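Local coordinates for protein archaeosine synthase (Pyrobaculum calidifontis, PDB 5K0P) that catalyses the last step of archaeosine biosynthesis, using free ammonium to convert the nitrile of preQ0-modified tRNA into a formamidine group, at residues S19-P22 / I23-T26; I45-F48 / K49-D53; R58-L61 / H62-A66. One frame throughout, in Å; residues are numbered along the deposited sequence.

How the contacts relate
Contacts 1, 2 and 3 follow one another along the chain without overlap. Contact 1 is the turn between strands 10-20 and 27-37 of the four-stranded antiparallel sheet. Contact 2 lies within helix 45-53. Contact 3 covers the loop before helix 62-77 and the first turn of that helix. The centres of contacts 1 and 3 are about 10 Å apart, and the two touch: V20 N is probably hydrogen-bonded to R58 O, and K25 forms a salt bridge with E59. Contact 2 touches neither; its centre is about 21 Å from the centre of contact 1 and about 16 Å from that of contact 3. All three carry residues of active sites built between subunits of the decamer.

Contact 1 (S19-P22 / I23-T26)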
ATOM      1  N   SER A  19      23.526 -10.329  13.069  1.00 21.99           N
ATOM      2  CA  SER A  19      24.474 -11.326  13.546  1.00 21.04           C
ATOM      3  C   SER A  19      25.532 -11.431  12.455  1.00 22.81           C
ATOM      4  O   SER A  19      25.558 -10.613  11.516  1.00 28.70           O
ATOM      5  CB  SER A  19      23.750 -12.633  13.777  1.00 21.10           C
ATOM      6  OG  SER A  19      23.060 -13.111  12.620  1.00 22.54           O
ATOM      7  N   VAL A  20      26.400 -12.425  12.541  1.00 20.68           N
ATOM      8  CA  VAL A  20      27.368 -12.713  11.511  1.00 20.64           C
ATOM      9  C   VAL A  20      27.079 -14.133  10.938  1.00 21.91           C
ATOM     10  O   VAL A  20      26.927 -15.113  11.676  1.00 22.93           O
ATOM     11  CB  VAL A  20      28.826 -12.560  12.049  1.00 22.29           C
ATOM     12  CG1 VAL A  20      29.803 -12.862  10.915  1.00 23.01           C
ATOM     13  CG2 VAL A  20      29.061 -11.185  12.661  1.00 20.92           C
ATOM     14  N   CYS A  21      26.938 -14.213   9.614  1.00 22.27           N
ATOM     15  CA  CYS A  21      26.640 -15.459   8.940  1.00 25.01           C
ATOM     16  C   CYS A  21      27.903 -16.367   9.019  1.00 24.49           C
ATOM     17  O   CYS A  21      28.987 -15.936   8.561  1.00 24.70           O
ATOM     18  CB  CYS A  21      26.276 -15.191   7.481  1.00 27.20           C
ATOM     19  SG  CYS A  21      26.168 -16.667   6.459  1.00 36.75           S
ATOM     20  N   PRO A  22      27.772 -17.575   9.628  1.00 26.56           N
ATOM     21  CA  PRO A  22      28.984 -18.416   9.787  1.00 30.44           C
ATOM     22  C   PRO A  22      29.549 -18.854   8.505  1.00 34.79           C
ATOM     23  O   PRO A  22      30.750 -19.038   8.434  1.00 36.91           O
ATOM     24  CB  PRO A  22      28.498 -19.650  10.518  1.00 30.01           C
ATOM     25  CG  PRO A  22      27.328 -19.185  11.284  1.00 29.96           C
ATOM     26  CD  PRO A  22      26.664 -18.102  10.451  1.00 26.99           C
ATOM     27  N   ILE A  23      28.725 -19.042   7.479  0.50 37.96           N
ATOM     28  CA  ILE A  23      29.236 -19.555   6.226  0.50 40.04           C
ATOM     29  C   ILE A  23      30.062 -18.494   5.483  0.50 36.16           C
ATOM     30  O   ILE A  23      31.166 -18.780   5.051  0.50 40.11           O
ATOM     31  CB  ILE A  23      28.103 -20.121   5.349  0.50 45.37           C
ATOM     32  CG1 ILE A  23      27.633 -21.483   5.903  0.50 47.92           C
ATOM     33  CG2 ILE A  23      28.593 -20.276   3.910  0.50 48.15           C
ATOM     34  CD1 ILE A  23      26.529 -21.425   6.949  0.50 47.84           C
ATOM     35  N   SER A  24      29.572 -17.268   5.363  1.00 36.09           N
ATOM     36  CA  SER A  24      30.303 -16.200   4.632  1.00 37.06           C
ATOM     37  C   SER A  24      31.064 -15.181   5.495  1.00 38.71           C
ATOM     38  O   SER A  24      31.689 -14.286   4.955  1.00 39.34           O
ATOM     39  CB  SER A  24      29.271 -15.394   3.809  1.00 39.95           C
ATOM     40  OG  SER A  24      28.387 -14.639   4.656  1.00 45.13           O
ATOM     41  N   LYS A  25      30.983 -15.285   6.821  1.00 36.29           N
ATOM     42  CA  LYS A  25      31.608 -14.336   7.746  1.00 35.61           C
ATOM     43  C   LYS A  25      31.207 -12.839   7.523  1.00 36.59           C
ATOM     44  O   LYS A  25      31.931 -11.906   7.873  1.00 41.25           O
ATOM     45  CB  LYS A  25      33.141 -14.558   7.808  1.00 36.13           C
ATOM     46  CG  LYS A  25      33.536 -15.925   8.336  1.00 37.69           C
ATOM     47  CD  LYS A  25      35.023 -15.970   8.741  1.00 40.38           C
ATOM     48  CE  LYS A  25      35.361 -17.188   9.622  1.00 44.34           C
ATOM     49  NZ  LYS A  25      35.149 -17.061  11.137  1.00 37.67           N
ATOM     50  N   THR A  26      30.005 -12.624   7.032  1.00 34.11           N
ATOM     51  CA  THR A  26      29.467 -11.277   6.805  1.00 36.40           C
ATOM     52  C   THR A  26      28.179 -11.023   7.630  1.00 30.54           C
ATOM     53  O   THR A  26      27.542 -11.944   8.176  1.00 27.68           O
ATOM     54  CB  THR A  26      29.185 -11.026   5.325  1.00 40.62           C
ATOM     55  OG1 THR A  26      28.173 -11.934   4.903  1.00 42.25           O
ATOM     56  CG2 THR A  26      30.488 -11.199   4.496  1.00 45.33           C
TER
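T26 O is held by the backbone on the other side of the turn. C21 N donates to T26 O over 2.8 Å in a nearly straight bond, 169° at the hydrogen. V20 CA makes a bent CA-H...O contact with T26 O, at 3.4 Å. V20 CG1 lies beside the same carbonyl and against the carbonyl carbon of K25. A second backbone link, from K25 N to C21 O, is short but badly angled and counts as weak. It spans one turn of helix-like backbone over P22, I23 and S24. K25 then takes a left-handed conformation, which brings the chain back toward T26.

The sulfur of C21 lies along the turn beside S24 and I23. Its SG stands anti to the backbone N (chi1 170°) and meets S24 there: C21 SG is 3.5 Å from S24 OG and also close to S24 N. C21 SG also touches I23 CB, at 4.1 Å. The hydroxyl of S24 is fixed in turn by T26, since S24 OG and T26 OG1 share a hydrogen bond of 2.7 Å. S24 and T26 also pack on T26 and S24 of a neighbouring subunit.

C21 is the residue that forms the thioimide intermediate. In this crystal its SG is covalently linked to the sulfur of a thiocyanate, probably from the crystallisation liquor, and its side chain packs on D28, the probable proton donor/acceptor, and on Y90. The arrangement is a beta-hairpin turn that carries the nucleophile of a tunnel-fold amidinotransferase.

Contact 2 (I45-F48 / K49-D53); sequences IEEF and KKMVD
This is an i to i+4 contact within helix 45-53, which lies over the sheet of the tunnel fold. Four successive backbone bonds define it, running from K49 N to I45 O through to V52 N to F48 O. E46 O takes two donors. K50 N reaches it over 3.1 Å and K50 NZ over 3.0 Å, from opposite faces of the carbonyl plane. The lysine can do this because its chain curls back, with bends at chi2, chi3 and chi4. The carboxylate of E46 turns elsewhere, and its OE2 is hydrogen-bonded to Y90 OH of a neighbouring subunit.

On the buried side, V52 CG2 sits over one face of the F48 ring, 3.9 Å from the centroid and 24° off the normal, a CH-pi contact displaced toward CE1 and CZ. With a chi1 of 174°, F48 swings its ring down the helix toward V52. Cutting F48 back to an alanine would probably cost V52 CG2 its aromatic partner and open a gap against the sheet.

K49 NZ forms a 2.8 Å salt bridge with D53 OD2 and another with E18 of another neighbouring subunit. E46 and I45 belong to the substrate site.

F48 packs on L13, T15 and V34, and V52 on T15 and V32, so this side of the helix rests on strands 10-20 and 27-37. M51 packs against L69, K72 and A76 of helix 62-77.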
ATOM      1  N   ILE A  45      11.518  -3.478  27.959  1.00 26.87           N
ATOM      2  CA  ILE A  45      11.884  -3.323  26.589  1.00 27.39           C
ATOM      3  C   ILE A  45      13.375  -3.212  26.471  1.00 25.97           C
ATOM      4  O   ILE A  45      13.982  -3.681  25.502  1.00 27.33           O
ATOM      5  CB  ILE A  45      11.265  -2.075  26.006  1.00 27.55           C
ATOM      6  CG1 ILE A  45       9.748  -2.103  26.098  1.00 30.69           C
ATOM      7  CG2 ILE A  45      11.664  -1.949  24.553  1.00 26.70           C
ATOM      8  CD1 ILE A  45       9.173  -3.363  25.522  1.00 29.37           C
ATOM      9  N   GLU A  46      13.976  -2.571  27.443  1.00 26.76           N
ATOM     10  CA  GLU A  46      15.422  -2.275  27.426  1.00 28.58           C
ATOM     11  C   GLU A  46      16.108  -3.610  27.500  1.00 25.70           C
ATOM     12  O   GLU A  46      17.078  -3.764  26.818  1.00 26.50           O
ATOM     13  CB  GLU A  46      15.878  -1.374  28.609  1.00 32.03           C
ATOM     14  CG  GLU A  46      15.336   0.060  28.620  1.00 41.23           C
ATOM     15  CD  GLU A  46      13.944   0.277  29.319  1.00 50.55           C
ATOM     16  OE1 GLU A  46      13.014  -0.620  29.301  1.00 38.97           O
ATOM     17  OE2 GLU A  46      13.751   1.420  29.856  1.00 55.58           O
ATOM     18  N   GLU A  47      15.588  -4.561  28.291  1.00 25.25           N
ATOM     19  CA  GLU A  47      16.200  -5.891  28.443  1.00 25.51           C
ATOM     20  C   GLU A  47      16.032  -6.680  27.162  1.00 25.39           C
ATOM     21  O   GLU A  47      17.002  -7.295  26.683  1.00 24.89           O
ATOM     22  CB  GLU A  47      15.635  -6.634  29.635  1.00 28.23           C
ATOM     23  CG  GLU A  47      16.489  -7.822  30.019  1.00 37.64           C
ATOM     24  CD  GLU A  47      15.982  -8.703  31.195  1.00 39.64           C
ATOM     25  OE1 GLU A  47      15.111  -8.315  32.019  1.00 50.28           O
ATOM     26  OE2 GLU A  47      16.504  -9.831  31.314  1.00 45.42           O
ATOM     27  N   PHE A  48      14.836  -6.625  26.565  1.00 24.37           N
ATOM     28  CA  PHE A  48      14.673  -7.186  25.220  1.00 24.70           C
ATOM     29  C   PHE A  48      15.694  -6.679  24.131  1.00 22.01           C
ATOM     30  O   PHE A  48      16.323  -7.486  23.443  1.00 19.68           O
ATOM     31  CB  PHE A  48      13.215  -7.019  24.735  1.00 23.05           C
ATOM     32  CG  PHE A  48      13.014  -7.447  23.339  1.00 24.39           C
ATOM     33  CD1 PHE A  48      13.108  -8.830  22.990  1.00 23.47           C
ATOM     34  CD2 PHE A  48      12.784  -6.510  22.328  1.00 23.24           C
ATOM     35  CE1 PHE A  48      12.896  -9.236  21.694  1.00 24.35           C
ATOM     36  CE2 PHE A  48      12.568  -6.964  21.038  1.00 25.20           C
ATOM     37  CZ  PHE A  48      12.613  -8.308  20.731  1.00 22.08           C
ATOM     38  N   LYS A  49      15.826  -5.358  23.995  1.00 19.92           N
ATOM     39  CA  LYS A  49      16.744  -4.810  23.049  1.00 22.44           C
ATOM     40  C   LYS A  49      18.224  -5.262  23.325  1.00 21.89           C
ATOM     41  O   LYS A  49      18.974  -5.533  22.418  1.00 21.89           O
ATOM     42  CB  LYS A  49      16.692  -3.345  23.124  1.00 24.19           C
ATOM     43  CG  LYS A  49      17.758  -2.725  22.272  1.00 27.04           C
ATOM     44  CD  LYS A  49      17.521  -1.244  22.212  1.00 35.45           C
ATOM     45  CE  LYS A  49      17.960  -0.596  20.893  1.00 44.00           C
ATOM     46  NZ  LYS A  49      19.322  -0.896  20.416  1.00 39.04           N
ATOM     47  N   LYS A  50      18.643  -5.299  24.575  1.00 25.54           N
ATOM     48  CA  LYS A  50      20.011  -5.883  24.893  1.00 25.69           C
ATOM     49  C   LYS A  50      20.109  -7.391  24.416  1.00 24.92           C
ATOM     50  O   LYS A  50      21.144  -7.856  23.904  1.00 23.59           O
ATOM     51  CB  LYS A  50      20.417  -5.777  26.399  1.00 29.00           C
ATOM     52  CG  LYS A  50      20.318  -4.435  27.116  1.00 37.30           C
ATOM     53  CD  LYS A  50      21.094  -3.200  26.537  1.00 48.84           C
ATOM     54  CE  LYS A  50      20.351  -2.157  25.576  1.00 56.56           C
ATOM     55  NZ  LYS A  50      18.906  -1.631  25.800  1.00 46.77           N
ATOM     56  N   MET A  51      19.069  -8.186  24.654  1.00 24.51           N
ATOM     57  CA  MET A  51      19.093  -9.588  24.183  1.00 23.74           C
ATOM     58  C   MET A  51      19.328  -9.628  22.670  1.00 22.33           C
ATOM     59  O   MET A  51      20.199 -10.334  22.186  1.00 22.13           O
ATOM     60  CB  MET A  51      17.785 -10.282  24.492  1.00 24.98           C
ATOM     61  CG  MET A  51      17.513 -10.564  25.976  1.00 27.67           C
ATOM     62  SD  MET A  51      15.869 -11.303  26.118  1.00 26.30           S
ATOM     63  CE  MET A  51      15.839 -11.514  27.892  1.00 26.62           C
ATOM     64  N   VAL A  52      18.614  -8.783  21.943  1.00 18.37           N
ATOM     65  CA  VAL A  52      18.697  -8.807  20.522  1.00 19.48           C
ATOM     66  C   VAL A  52      20.095  -8.273  20.086  1.00 20.25           C
ATOM     67  O   VAL A  52      20.673  -8.857  19.192  1.00 19.85           O
ATOM     68  CB  VAL A  52      17.598  -7.941  19.855  1.00 19.08           C
ATOM     69  CG1 VAL A  52      17.813  -7.827  18.379  1.00 17.84           C
ATOM     70  CG2 VAL A  52      16.206  -8.564  20.112  1.00 20.91           C
ATOM     71  N   ASP A  53      20.547  -7.154  20.659  1.00 20.33           N
ATOM     72  CA  ASP A  53      21.859  -6.623  20.312  1.00 22.88           C
ATOM     73  C   ASP A  53      22.993  -7.552  20.708  1.00 21.87           C
ATOM     74  O   ASP A  53      24.069  -7.385  20.215  1.00 23.08           O
ATOM     75  CB  ASP A  53      22.098  -5.244  20.935  1.00 24.72           C
ATOM     76  CG  ASP A  53      21.242  -4.169  20.292  1.00 25.78           C
ATOM     77  OD1 ASP A  53      20.747  -4.403  19.196  1.00 26.11           O
ATOM     78  OD2 ASP A  53      20.989  -3.112  20.867  1.00 24.85           O
TER

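Contact 3 (R58-L61 / H62-A66)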
ATOM      1  N   ARG A  58      28.289 -11.808  16.448  1.00 24.06           N
ATOM      2  CA  ARG A  58      28.335 -13.218  16.822  1.00 22.94           C
ATOM      3  C   ARG A  58      27.953 -14.060  15.599  1.00 21.42           C
ATOM      4  O   ARG A  58      26.998 -13.778  14.858  1.00 21.72           O
ATOM      5  CB  ARG A  58      27.396 -13.455  17.997  1.00 26.70           C
ATOM      6  CG  ARG A  58      27.350 -14.918  18.486  1.00 34.44           C
ATOM      7  CD  ARG A  58      26.484 -15.135  19.769  1.00 44.31           C
ATOM      8  NE  ARG A  58      26.089 -16.548  19.920  1.00 41.15           N
ATOM      9  CZ  ARG A  58      25.262 -17.053  20.837  1.00 45.32           C
ATOM     10  NH1 ARG A  58      24.638 -16.281  21.703  1.00 49.28           N
ATOM     11  NH2 ARG A  58      25.021 -18.370  20.865  1.00 45.37           N
ATOM     12  N   GLU A  59      28.724 -15.089  15.372  1.00 22.59           N
ATOM     13  CA  GLU A  59      28.482 -16.031  14.276  1.00 24.70           C
ATOM     14  C   GLU A  59      27.469 -17.017  14.763  1.00 22.80           C
ATOM     15  O   GLU A  59      27.713 -17.783  15.685  1.00 24.85           O
ATOM     16  CB  GLU A  59      29.779 -16.807  13.839  1.00 25.57           C
ATOM     17  CG  GLU A  59      30.758 -15.911  13.060  1.00 24.78           C
ATOM     18  CD  GLU A  59      31.922 -16.628  12.389  1.00 25.75           C
ATOM     19  OE1 GLU A  59      31.898 -17.900  12.232  1.00 27.93           O
ATOM     20  OE2 GLU A  59      32.878 -15.853  12.007  1.00 28.04           O
ATOM     21  N   ILE A  60      26.327 -17.012  14.127  1.00 23.73           N
ATOM     22  CA  ILE A  60      25.242 -17.864  14.575  1.00 26.70           C
ATOM     23  C   ILE A  60      24.239 -17.954  13.470  1.00 26.01           C
ATOM     24  O   ILE A  60      23.915 -16.928  12.904  1.00 25.36           O
ATOM     25  CB  ILE A  60      24.577 -17.311  15.854  1.00 26.63           C
ATOM     26  CG1 ILE A  60      23.477 -18.285  16.349  1.00 24.39           C
ATOM     27  CG2 ILE A  60      24.038 -15.868  15.724  1.00 25.43           C
ATOM     28  CD1 ILE A  60      22.970 -17.889  17.721  1.00 27.86           C
ATOM     29  N   LEU A  61      23.772 -19.148  13.138  1.00 22.43           N
ATOM     30  CA  LEU A  61      22.713 -19.273  12.098  1.00 27.02           C
ATOM     31  C   LEU A  61      21.372 -18.693  12.611  1.00 24.93           C
ATOM     32  O   LEU A  61      21.090 -18.787  13.822  1.00 24.16           O
ATOM     33  CB  LEU A  61      22.457 -20.742  11.765  1.00 27.10           C
ATOM     34  CG  LEU A  61      23.632 -21.440  11.165  1.00 30.82           C
ATOM     35  CD1 LEU A  61      23.330 -22.920  11.179  1.00 34.70           C
ATOM     36  CD2 LEU A  61      23.955 -20.933   9.761  1.00 33.05           C
ATOM     37  N   HIS A  62      20.569 -18.065  11.735  1.00 25.66           N
ATOM     38  CA  HIS A  62      19.266 -17.559  12.225  1.00 28.23           C
ATOM     39  C   HIS A  62      18.328 -18.641  12.816  1.00 27.56           C
ATOM     40  O   HIS A  62      17.553 -18.355  13.756  1.00 25.56           O
ATOM     41  CB  HIS A  62      18.567 -16.600  11.227  1.00 28.25           C
ATOM     42  CG  HIS A  62      19.330 -15.307  11.022  1.00 26.41           C
ATOM     43  ND1 HIS A  62      19.093 -14.431   9.976  1.00 26.31           N
ATOM     44  CD2 HIS A  62      20.365 -14.772  11.732  1.00 27.91           C
ATOM     45  CE1 HIS A  62      19.925 -13.405  10.063  1.00 31.18           C
ATOM     46  NE2 HIS A  62      20.724 -13.601  11.117  1.00 29.03           N
ATOM     47  N   GLU A  63      18.440 -19.861  12.311  1.00 24.88           N
ATOM     48  CA  GLU A  63      17.680 -20.959  12.868  1.00 30.09           C
ATOM     49  C   GLU A  63      18.017 -21.178  14.339  1.00 30.90           C
ATOM     50  O   GLU A  63      17.134 -21.574  15.093  1.00 33.57           O
ATOM     51  CB  GLU A  63      17.860 -22.272  12.048  1.00 36.57           C
ATOM     52  CG  GLU A  63      19.260 -22.877  12.154  1.00 38.82           C
ATOM     53  CD  GLU A  63      19.664 -23.884  11.045  1.00 38.05           C
ATOM     54  OE1 GLU A  63      20.009 -25.074  11.388  1.00 60.93           O
ATOM     55  OE2 GLU A  63      19.715 -23.507   9.848  1.00 39.99           O
ATOM     56  N   GLU A  64      19.279 -20.923  14.738  1.00 30.01           N
ATOM     57  CA  GLU A  64      19.758 -21.083  16.123  1.00 28.39           C
ATOM     58  C   GLU A  64      19.444 -19.865  16.924  1.00 23.86           C
ATOM     59  O   GLU A  64      19.101 -19.945  18.097  1.00 24.48           O
ATOM     60  CB  GLU A  64      21.280 -21.321  16.179  1.00 28.05           C
ATOM     61  CG  GLU A  64      21.660 -22.644  15.620  1.00 30.14           C
ATOM     62  CD  GLU A  64      23.144 -22.721  15.191  1.00 41.29           C
ATOM     63  OE1 GLU A  64      23.959 -21.728  15.177  1.00 46.01           O
ATOM     64  OE2 GLU A  64      23.493 -23.820  14.810  1.00 42.48           O
ATOM     65  N   LEU A  65      19.661 -18.725  16.301  1.00 22.19           N
ATOM     66  CA  LEU A  65      19.310 -17.459  16.923  1.00 21.11           C
ATOM     67  C   LEU A  65      17.868 -17.442  17.391  1.00 20.46           C
ATOM     68  O   LEU A  65      17.645 -17.080  18.549  1.00 19.69           O
ATOM     69  CB  LEU A  65      19.616 -16.267  15.987  1.00 22.04           C
ATOM     70  CG  LEU A  65      19.588 -14.846  16.640  1.00 23.09           C
ATOM     71  CD1 LEU A  65      20.426 -13.892  15.750  1.00 23.87           C
ATOM     72  CD2 LEU A  65      18.148 -14.317  16.841  1.00 22.81           C
ATOM     73  N   ALA A  66      16.893 -17.821  16.537  1.00 19.98           N
ATOM     74  CA  ALA A  66      15.482 -17.781  16.996  1.00 22.11           C
ATOM     75  C   ALA A  66      15.254 -18.594  18.270  1.00 23.59           C
ATOM     76  O   ALA A  66      14.583 -18.128  19.252  1.00 22.67           O
ATOM     77  CB  ALA A  66      14.506 -18.277  15.874  1.00 24.37           C
TER
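The contact is the N-terminal cap of helix 62-77, with L61 as the N-cap residue and I60 just before it. The carboxylate of E64, three residues into the helix, folds back on the cap. L61 N donates to E64 OE1 over 3.3 Å, meeting the oxygen from above the carboxylate plane. This is the half of a capping box that the glutamate supplies; leucine has no side-chain group to return the bond.

L61 O accepts two backbone donors. L65 N comes in straight over 2.9 Å, at 171°, as the first regular helical bond. E64 N is equally near but stands above the carbonyl plane, and its bond is more bent, at 133°.

I60 and L65 form a hydrophobic staple across the cap: I60 CD1 lies 4.1 Å from L65 CB, the two side chains crossing at about a right angle. I60 CG1, anti to its own N (chi1 -177°), also runs past E64, 3.7 Å from E64 OE1. The same CD1 of I60 also lies over one face of the R58 guanidinium, toward its rim. L61 CD1 touches the ends of both glutamates, 3.8 Å from E63 CD and 3.7 Å from E64 OE2.

H62 and E63 bind substrate in a site shared with an adjacent subunit, and E63 packs on V42 of a neighbouring subunit. H62 is held by S19 at NE2 and S88 at ND1, with F30 edge-to-face to its ring. The helix start thus lies against strands 10-20, 27-37 and 81-90, where L65 packs on S19, F30 and V86.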